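Local coordinates for Bacint_00347 (Bacteroides intestinalis DSM 17393, PDB 5MUM), which is a beta-propeller glycoside hydrolase that probably acts as a rhamnosidase, releasing rhamnose from its substrates, at residues 105-110 with 125-130; 194-199 with 254-259; 207-212 with 280-285. One frame throughout, in Å; residues are numbered along the deposited sequence.

Interaction 1: 105-110 with 125-130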
# COMPACT_ATOMS: atom_id res chain seq x y z
N ASP A 105 -16.92 13.36 -4.34
CA ASP A 105 -18.36 13.30 -4.47
C ASP A 105 -18.95 12.01 -3.95
O ASP A 105 -20.15 11.83 -4.03
CB ASP A 105 -18.75 13.49 -5.93
CG ASP A 105 -18.66 14.94 -6.38
OD1 ASP A 105 -18.42 15.82 -5.54
OD2 ASP A 105 -18.82 15.18 -7.60
N GLY A 106 -18.10 11.12 -3.42
CA GLY A 106 -18.52 9.86 -2.82
C GLY A 106 -18.63 8.68 -3.76
O GLY A 106 -19.09 7.63 -3.34
N TYR A 107 -18.28 8.85 -5.03
CA TYR A 107 -18.27 7.74 -5.94
C TYR A 107 -17.10 6.86 -5.56
O TYR A 107 -15.99 7.35 -5.30
CB TYR A 107 -18.09 8.12 -7.40
CG TYR A 107 -19.26 8.83 -7.99
CD1 TYR A 107 -19.40 10.20 -7.84
CD2 TYR A 107 -20.26 8.13 -8.65
CE1 TYR A 107 -20.49 10.89 -8.37
CE2 TYR A 107 -21.37 8.81 -9.19
CZ TYR A 107 -21.47 10.19 -9.01
OH TYR A 107 -22.52 10.91 -9.52
N LEU A 108 -17.37 5.56 -5.54
CA LEU A 108 -16.34 4.53 -5.39
C LEU A 108 -15.64 4.32 -6.72
O LEU A 108 -16.29 4.26 -7.78
CB LEU A 108 -16.94 3.19 -4.96
CG LEU A 108 -17.44 3.06 -3.52
CD1 LEU A 108 -18.69 3.91 -3.29
CD2 LEU A 108 -17.72 1.60 -3.22
N HIS A 109 -14.32 4.17 -6.65
CA HIS A 109 -13.50 3.84 -7.78
C HIS A 109 -12.82 2.54 -7.41
O HIS A 109 -12.23 2.43 -6.34
CB HIS A 109 -12.45 4.92 -7.97
CG HIS A 109 -13.00 6.19 -8.50
ND1 HIS A 109 -13.80 7.03 -7.74
CD2 HIS A 109 -12.83 6.80 -9.69
CE1 HIS A 109 -14.14 8.07 -8.48
NE2 HIS A 109 -13.56 7.97 -9.66
N LEU A 110 -12.87 1.59 -8.30
CA LEU A 110 -12.40 0.23 -8.04
C LEU A 110 -11.52 -0.17 -9.17
O LEU A 110 -11.87 0.07 -10.31
CB LEU A 110 -13.58 -0.75 -8.04
CG LEU A 110 -14.26 -1.11 -6.74
CD1 LEU A 110 -13.29 -1.80 -5.82
CD2 LEU A 110 -14.91 0.12 -6.09
N THR A 125 -22.23 3.54 -9.56
CA THR A 125 -23.25 4.20 -10.40
C THR A 125 -23.79 5.46 -9.75
O THR A 125 -24.38 6.30 -10.43
CB THR A 125 -24.40 3.24 -10.67
OG1 THR A 125 -24.86 2.69 -9.45
CG2 THR A 125 -23.90 2.11 -11.53
N ALA A 126 -23.60 5.57 -8.44
CA ALA A 126 -23.95 6.76 -7.68
C ALA A 126 -23.04 6.88 -6.45
O ALA A 126 -22.37 5.91 -6.06
CB ALA A 126 -25.40 6.66 -7.23
N PRO A 127 -22.99 8.08 -5.86
CA PRO A 127 -22.17 8.26 -4.66
C PRO A 127 -22.59 7.30 -3.57
O PRO A 127 -23.77 7.05 -3.41
CB PRO A 127 -22.48 9.70 -4.24
CG PRO A 127 -22.96 10.37 -5.47
CD PRO A 127 -23.71 9.32 -6.21
N TYR A 128 -21.61 6.76 -2.83
CA TYR A 128 -21.87 5.99 -1.60
C TYR A 128 -22.70 4.74 -1.81
O TYR A 128 -23.37 4.31 -0.88
CB TYR A 128 -22.52 6.91 -0.50
CG TYR A 128 -21.72 8.17 -0.27
CD1 TYR A 128 -20.42 8.08 0.20
CD2 TYR A 128 -22.23 9.43 -0.55
CE1 TYR A 128 -19.64 9.22 0.40
CE2 TYR A 128 -21.45 10.59 -0.36
CZ TYR A 128 -20.16 10.46 0.13
OH TYR A 128 -19.34 11.55 0.32
N THR A 129 -22.71 4.22 -3.02
CA THR A 129 -23.51 3.09 -3.40
C THR A 129 -22.67 1.92 -3.88
O THR A 129 -21.75 2.11 -4.61
CB THR A 129 -24.54 3.53 -4.49
OG1 THR A 129 -25.31 4.66 -4.04
CG2 THR A 129 -25.42 2.39 -4.84
N LEU A 130 -23.02 0.73 -3.43
CA LEU A 130 -22.31 -0.50 -3.72
C LEU A 130 -22.84 -1.15 -4.98
O LEU A 130 -23.43 -2.17 -4.92
CB LEU A 130 -22.46 -1.47 -2.58
CG LEU A 130 -22.12 -0.93 -1.20
CD1 LEU A 130 -22.21 -1.99 -0.13
CD2 LEU A 130 -20.81 -0.21 -1.22

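Interaction 2: 194-199 with 254-259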
# COMPACT_ATOMS: atom_id res chain seq x y z
N ASP A 194 12.88 6.36 -14.03
CA ASP A 194 13.50 5.82 -15.22
C ASP A 194 14.68 4.90 -14.90
O ASP A 194 15.73 5.35 -14.44
CB ASP A 194 13.91 7.00 -16.10
CG ASP A 194 14.57 6.60 -17.37
OD1 ASP A 194 14.45 5.43 -17.80
OD2 ASP A 194 15.25 7.50 -17.96
N GLY A 195 14.49 3.61 -15.18
CA GLY A 195 15.51 2.59 -14.99
C GLY A 195 16.54 2.55 -16.10
O GLY A 195 17.50 1.74 -16.02
N GLU A 196 16.30 3.36 -17.15
CA GLU A 196 17.21 3.57 -18.29
C GLU A 196 17.53 2.27 -19.03
O GLU A 196 18.67 2.06 -19.48
CB GLU A 196 18.52 4.22 -17.82
CG GLU A 196 18.35 5.54 -17.11
CD GLU A 196 19.66 6.03 -16.53
OE1 GLU A 196 19.94 5.81 -15.32
OE2 GLU A 196 20.41 6.63 -17.32
N ASP A 197 16.55 1.37 -19.08
CA ASP A 197 16.73 0.06 -19.67
C ASP A 197 17.79 -0.80 -18.95
O ASP A 197 18.34 -1.76 -19.51
CB ASP A 197 17.04 0.23 -21.18
N GLN A 198 18.15 -0.43 -17.73
CA GLN A 198 19.28 -1.04 -17.01
C GLN A 198 18.78 -1.67 -15.72
O GLN A 198 19.34 -2.65 -15.26
CB GLN A 198 20.35 -0.01 -16.67
N ARG A 199 17.74 -1.10 -15.13
CA ARG A 199 17.27 -1.54 -13.81
C ARG A 199 15.77 -1.38 -13.69
O ARG A 199 15.15 -0.70 -14.50
CB ARG A 199 17.99 -0.75 -12.71
CG ARG A 199 17.76 0.76 -12.73
CD ARG A 199 18.59 1.52 -11.67
NE ARG A 199 20.00 1.18 -11.82
CZ ARG A 199 20.80 1.68 -12.76
NH1 ARG A 199 20.39 2.63 -13.60
NH2 ARG A 199 22.05 1.23 -12.85
N PRO A 254 13.19 12.64 -15.99
CA PRO A 254 12.76 11.67 -14.99
C PRO A 254 13.80 11.41 -13.91
O PRO A 254 14.92 11.94 -13.96
CB PRO A 254 12.55 10.41 -15.82
CG PRO A 254 13.59 10.52 -16.87
CD PRO A 254 13.70 11.99 -17.21
N ILE A 255 13.42 10.62 -12.91
CA ILE A 255 14.33 10.38 -11.80
C ILE A 255 15.05 9.07 -12.09
O ILE A 255 14.42 8.03 -12.23
CB ILE A 255 13.60 10.25 -10.46
CG1 ILE A 255 12.70 11.48 -10.22
CG2 ILE A 255 14.61 10.05 -9.34
CD1 ILE A 255 11.82 11.43 -9.00
N ARG A 256 16.36 9.14 -12.11
CA ARG A 256 17.24 8.03 -12.45
C ARG A 256 18.11 7.69 -11.29
O ARG A 256 18.13 8.39 -10.29
CB ARG A 256 18.11 8.46 -13.61
CG ARG A 256 17.34 8.59 -14.89
CD ARG A 256 18.12 9.34 -15.96
NE ARG A 256 17.32 9.22 -17.17
CZ ARG A 256 17.17 10.15 -18.11
NH1 ARG A 256 17.79 11.33 -18.04
NH2 ARG A 256 16.39 9.86 -19.14
N TYR A 257 18.86 6.62 -11.42
CA TYR A 257 19.80 6.21 -10.39
C TYR A 257 20.71 7.38 -9.94
O TYR A 257 20.93 7.60 -8.74
CB TYR A 257 20.60 5.01 -10.90
CG TYR A 257 21.64 4.55 -9.94
CD1 TYR A 257 21.29 3.92 -8.77
CD2 TYR A 257 23.01 4.72 -10.24
CE1 TYR A 257 22.26 3.51 -7.86
CE2 TYR A 257 23.99 4.33 -9.33
CZ TYR A 257 23.61 3.73 -8.15
OH TYR A 257 24.58 3.33 -7.26
N ASN A 258 21.20 8.14 -10.92
CA ASN A 258 22.20 9.18 -10.68
C ASN A 258 21.64 10.37 -9.94
O ASN A 258 22.34 10.92 -9.12
CB ASN A 258 22.90 9.63 -11.99
CG ASN A 258 22.04 10.54 -12.82
OD1 ASN A 258 22.18 11.77 -12.75
ND2 ASN A 258 21.13 9.96 -13.60
N ASN A 259 20.39 10.76 -10.20
CA ASN A 259 19.84 11.97 -9.59
C ASN A 259 18.79 11.75 -8.50
O ASN A 259 18.37 12.72 -7.85
CB ASN A 259 19.30 12.94 -10.66
CG ASN A 259 18.08 12.41 -11.40
OD1 ASN A 259 17.98 11.23 -11.61
ND2 ASN A 259 17.14 13.29 -11.76
O HOH W 1 18.28 4.74 -13.67
O HOH W 2 21.50 7.22 -13.68

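Interaction 3: 207-212 with 280-285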
# COMPACT_ATOMS: atom_id res chain seq x y z
N VAL A 207 -0.39 9.96 0.13
CA VAL A 207 -0.75 11.36 0.04
C VAL A 207 -1.06 11.83 1.45
O VAL A 207 -1.89 11.25 2.15
CB VAL A 207 -1.93 11.63 -0.94
CG1 VAL A 207 -2.32 13.10 -0.89
CG2 VAL A 207 -1.56 11.22 -2.34
N ASP A 208 -0.39 12.91 1.86
CA ASP A 208 -0.48 13.34 3.21
C ASP A 208 -1.67 14.30 3.41
O ASP A 208 -2.47 14.57 2.48
CB ASP A 208 0.89 13.90 3.71
CG ASP A 208 1.27 15.25 3.07
OD1 ASP A 208 0.35 16.00 2.59
OD2 ASP A 208 2.49 15.53 3.10
N GLU A 209 -1.78 14.78 4.64
CA GLU A 209 -2.91 15.66 5.03
C GLU A 209 -2.88 17.05 4.35
O GLU A 209 -3.89 17.76 4.35
CB GLU A 209 -2.96 15.73 6.58
CG GLU A 209 -3.36 14.36 7.17
CD GLU A 209 -2.88 14.09 8.60
OE1 GLU A 209 -3.21 14.94 9.42
OE2 GLU A 209 -2.19 13.01 8.91
N GLN A 210 -1.76 17.43 3.76
CA GLN A 210 -1.66 18.63 2.95
C GLN A 210 -1.93 18.39 1.48
O GLN A 210 -1.90 19.34 0.70
CB GLN A 210 -0.26 19.23 3.05
CG GLN A 210 0.17 19.68 4.43
CD GLN A 210 -0.55 20.93 4.88
OE1 GLN A 210 -0.76 21.84 4.09
NE2 GLN A 210 -0.91 20.99 6.17
N GLY A 211 -2.16 17.14 1.09
CA GLY A 211 -2.34 16.79 -0.30
C GLY A 211 -1.06 16.57 -1.09
O GLY A 211 -1.09 16.46 -2.32
N THR A 212 0.04 16.40 -0.37
CA THR A 212 1.35 16.17 -0.96
C THR A 212 1.49 14.69 -1.26
O THR A 212 1.17 13.85 -0.41
CB THR A 212 2.44 16.64 -0.01
OG1 THR A 212 2.28 18.04 0.15
CG2 THR A 212 3.84 16.38 -0.54
N ALA A 280 3.25 9.58 6.09
CA ALA A 280 3.77 10.89 6.42
C ALA A 280 3.02 11.44 7.61
O ALA A 280 1.87 11.08 7.86
CB ALA A 280 3.67 11.83 5.20
N ASP A 281 3.67 12.32 8.35
CA ASP A 281 3.06 12.94 9.51
C ASP A 281 2.36 14.21 9.05
O ASP A 281 2.34 14.54 7.86
CB ASP A 281 4.09 13.15 10.62
CG ASP A 281 5.16 14.12 10.26
OD1 ASP A 281 5.04 14.92 9.28
OD2 ASP A 281 6.14 14.10 11.00
N ALA A 282 1.76 14.92 9.99
CA ALA A 282 1.00 16.13 9.66
C ALA A 282 1.91 17.29 9.25
O ALA A 282 1.42 18.19 8.61
CB ALA A 282 0.09 16.54 10.81
N SER A 283 3.20 17.22 9.54
CA SER A 283 4.19 18.19 9.03
C SER A 283 4.65 17.87 7.60
O SER A 283 5.53 18.55 7.09
CB SER A 283 5.44 18.23 9.92
OG SER A 283 5.13 18.33 11.31
N GLY A 284 4.11 16.83 6.96
CA GLY A 284 4.53 16.42 5.64
C GLY A 284 5.87 15.68 5.60
O GLY A 284 6.49 15.61 4.55
N ASN A 285 6.32 15.16 6.74
CA ASN A 285 7.57 14.42 6.81
C ASN A 285 7.31 12.96 6.51
O ASN A 285 6.39 12.37 7.09
CB ASN A 285 8.23 14.56 8.17
CG ASN A 285 8.67 15.97 8.44
OD1 ASN A 285 8.50 16.45 9.54
ND2 ASN A 285 9.18 16.65 7.43
O HOH W 3 -0.23 13.76 6.92
O HOH W 4 0.43 16.35 5.90

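Interaction 1: 105-110 with 125-130
The phenol ring of Tyr-128 lies over Gly-106, whose CA sits 3.7 Å from the ring centroid and 25° off its normal, a CH-pi contact over one face. A side chain on Gly-106 would run into the ring, and its positive phi is a second reason for glycine at this position. The backbones meet at the same place: Tyr-128 N donates to Gly-106 O over 2.7 Å, from above the carbonyl plane. With CG anti to its carbonyl carbon (chi1 -52°), the Tyr-128 ring swings back over the glycine, and its hydroxyl is hydrogen-bonded to Gln-53. The loop 125-130 makes a type II beta turn from Ala-126 to Thr-129 and follows strand 121-123, which pairs with strand 108-112 in one antiparallel sheet, a blade of the beta-propeller. Without the phenol, as with an alanine here, Gly-106 would probably lose the ring that covers it and Gln-53 its hydroxyl partner. Pro-127 packs beside Tyr-107, its CD over that ring's face at 4.1 Å from the centroid, while Pro-127 CB comes within 3.2 Å of Asp-105 O. Deeper in, the two branches of Leu-108 divide their work: CD1 rests 3.8 Å from Thr-129 O, and CD2 meets Leu-130 CD2 at 4.1 Å. Both leucines also touch Tyr-58 of strand 56-62.

Interaction 2: 194-199 with 254-259
Asp-194 OD2 takes two bonds from the side of the Arg-256 guanidinium, NE at 2.8 Å and NH2 at 2.9 Å, in a side-on salt bridge. OD2 lies in the guanidinium plane, off its NE side; both nitrogens close on this one oxygen, with the carboxylate turned 61° from the guanidinium plane. Pro-254 CG sits over one guanidinium face. Beside this pair the backbones join through Asp-194 N and Ile-255 O, 2.9 Å apart and almost straight at 177°. The other carboxylate oxygen, OD1, accepts from Glu-196 N in an Asx turn, which ties the aspartate to its own loop, the link between propeller strands 184-189 and 200-207; residues 254-259 belong to the long excursion before strand 261-264. Glu-196 crosses Arg-256 at about a right angle, its OE1 3.6 Å from CB of the arginine. Farther out, a water donates to Asp-194 O and Glu-196 OE1 and accepts from Arg-199 NH1 and Tyr-257 N, bridging both loops. Arg-199 bends at chi3 (54°) and lays a guanidinium face against Tyr-257 CB, which is 3.6 Å from Arg-199 NH1, while its NE forms a salt bridge with Glu-221. Behind, Asn-259 OD1 accepts from Arg-256 N over 2.7 Å.

Interaction 3: 207-212 with 280-285
Two type I beta turns, Asp-208 to Gly-211 and Asp-281 to Gly-284, face each other where hairpins of neighbouring propeller blades come together. Asp-208 CB packs on Ala-280 CB at 3.8 Å, and the carboxylate reaches across until OD2 is 3.4 Å from Gly-284 CA. The same OD2 is hydrogen-bonded to His-214, while OD1 turns back into its own loop. There it accepts from Gln-210 N, making an Asx turn, and, over 3.0 Å, from Thr-212 N; the two donors approach from opposite faces of the carboxylate plane. Chi1 of 71° places CG between the backbone N and the carbonyl carbon, folding the acid over the turn. Asp-281 does part of the same in the facing hairpin: its OD1 accepts from Asn-285 N at 2.9 Å. No direct hydrogen bond joins the two turns. Instead, water 3 accepts from Glu-209 N at 2.9 Å and makes a weak bond to Asp-281 O. At the outer margin the extended Glu-209 brings OE1 to 3.9 Å from Ala-282 CB, and that oxygen also forms a salt bridge with Arg-400. Aspartate-led type I turns ending in glycine thus close the hairpin between the first two strands in each of two successive four-stranded antiparallel blades of the beta-propeller.

All three contacts lie within the BNR-repeat region of the propeller, but none touches another. Interaction 1 holds a loop against the blade that contains strand 108-112. Interactions 2 and 3 alternate along the chain: residues 194-199 and 207-212 flank strand 200-207, and the partners 254-259 and 280-285 follow in the same order. The first pairing stays with one four-stranded blade, the second spans to the next. Their centres are about 26 Å apart, with nearest atoms about 13 Å apart. Interaction 1 is about 38 Å from interaction 2 and about 25 Å from interaction 3, centre to centre.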